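Local atomic coordinates of protein Niban 2 (Homo sapiens, PDB entry 7CTP), a protein that may suppress apoptosis and may promote melanoma cell invasion. Residues E389-S392 with R393-Y396. Sequence-based numbering, arbitrary orientation.
Sequences EKLS and RLAY
E389 and R393, four residues apart where the chain passes from helix 384-391 into the turn before helix 402-405, form a salt bridge in which R393 NE meets E389 OE2 at 3.1 Å. The carboxylate oxygen lies close to the guanidinium plane, at its edge, whereas NE approaches that oxygen from above the carboxylate plane; the two flat groups are turned 38° apart. R393 reaches it with a chain extended from CG to NE, while E389 bends at chi2 (-82°) to bring its carboxylate across. OE2 also pairs with R67, so one carboxylate oxygen serves two arginines whose NE atoms lie close together. R393 NH2 donates to the carbonyl of D65; E389 OE1 and R393 NH1 have partners elsewhere.

The accompanying backbone shows how a chain can leave a helix without stranding its carbonyls. S392 OG, placed between its own N and carbonyl carbon (chi1 74°), turns back to donate to E389 O at 2.7 Å. R393 N reaches K390 O at 3.3 Å, and L394 N reaches L391 O at 3.1 Å; the latter closes a type I beta turn from L391 to L394. A water then donates to S392 O (2.7 Å) and accepts from A395 N (3.0 Å), and Y396 N donates to R393 O. On the apolar side, L391 CD1 rests 4.2 Å from L394 CD2, and both leucines pack on helices 342-378 and 422-455.

Replacing R393 with an alanine would probably cost E389 OE2 one of its two arginine partners and deprive the D65 carbonyl of this donor. Serine, backbone and water thus satisfy the successive carbonyls from E389 to S392, while the shared carboxylate probably offsets two close positive charges and ties this helical region to D65 and R67, just before strand 70-77.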
# COMPACT_ATOMS: atom_id res chain seq x y z
N GLU A 389 11.28 -22.69 -14.65
CA GLU A 389 10.38 -21.66 -15.15
C GLU A 389 9.12 -21.56 -14.29
O GLU A 389 8.64 -20.46 -14.01
CB GLU A 389 10.03 -21.93 -16.61
CG GLU A 389 9.46 -20.73 -17.34
CD GLU A 389 7.99 -20.54 -17.08
OE1 GLU A 389 7.32 -21.53 -16.70
OE2 GLU A 389 7.52 -19.40 -17.24
N LYS A 390 8.59 -22.71 -13.86
CA LYS A 390 7.42 -22.70 -13.00
C LYS A 390 7.77 -22.21 -11.60
O LYS A 390 7.01 -21.44 -10.99
CB LYS A 390 6.79 -24.10 -12.94
CG LYS A 390 5.76 -24.35 -14.05
CD LYS A 390 5.48 -25.84 -14.25
CE LYS A 390 4.29 -26.32 -13.43
NZ LYS A 390 4.46 -26.12 -11.96
N LEU A 391 8.92 -22.64 -11.07
CA LEU A 391 9.33 -22.19 -9.75
C LEU A 391 9.60 -20.69 -9.73
O LEU A 391 9.35 -20.02 -8.72
CB LEU A 391 10.57 -22.96 -9.28
CG LEU A 391 11.01 -22.65 -7.85
CD1 LEU A 391 10.07 -23.32 -6.85
CD2 LEU A 391 12.46 -23.05 -7.58
N SER A 392 10.13 -20.16 -10.84
CA SER A 392 10.49 -18.74 -10.91
C SER A 392 9.30 -17.83 -10.66
O SER A 392 9.49 -16.68 -10.26
CB SER A 392 11.11 -18.41 -12.28
OG SER A 392 10.13 -18.36 -13.31
N ARG A 393 8.08 -18.33 -10.87
CA ARG A 393 6.86 -17.54 -10.76
C ARG A 393 6.10 -17.79 -9.47
O ARG A 393 4.97 -17.29 -9.33
CB ARG A 393 5.95 -17.83 -11.95
CG ARG A 393 6.64 -17.69 -13.27
CD ARG A 393 5.67 -17.65 -14.42
NE ARG A 393 6.32 -17.02 -15.57
CZ ARG A 393 6.13 -15.76 -15.93
NH1 ARG A 393 5.29 -14.99 -15.26
NH2 ARG A 393 6.79 -15.29 -16.98
N LEU A 394 6.68 -18.54 -8.54
CA LEU A 394 5.96 -18.99 -7.34
C LEU A 394 5.38 -17.81 -6.56
O LEU A 394 4.25 -17.89 -6.06
CB LEU A 394 6.88 -19.82 -6.46
CG LEU A 394 6.35 -20.30 -5.11
CD1 LEU A 394 5.06 -21.10 -5.31
CD2 LEU A 394 7.40 -21.13 -4.41
N ALA A 395 6.13 -16.72 -6.44
CA ALA A 395 5.66 -15.62 -5.60
C ALA A 395 4.38 -15.00 -6.13
O ALA A 395 3.70 -14.28 -5.38
CB ALA A 395 6.74 -14.54 -5.47
N TYR A 396 4.02 -15.26 -7.38
CA TYR A 396 2.81 -14.71 -7.98
C TYR A 396 1.76 -15.77 -8.28
O TYR A 396 0.79 -15.49 -8.99
CB TYR A 396 3.17 -13.95 -9.26
CG TYR A 396 4.18 -12.86 -9.00
CD1 TYR A 396 3.76 -11.60 -8.57
CD2 TYR A 396 5.54 -13.09 -9.12
CE1 TYR A 396 4.67 -10.61 -8.30
CE2 TYR A 396 6.46 -12.10 -8.84
CZ TYR A 396 6.02 -10.86 -8.44
OH TYR A 396 6.92 -9.86 -8.16
O HOH W 1 8.20 -15.51 -8.25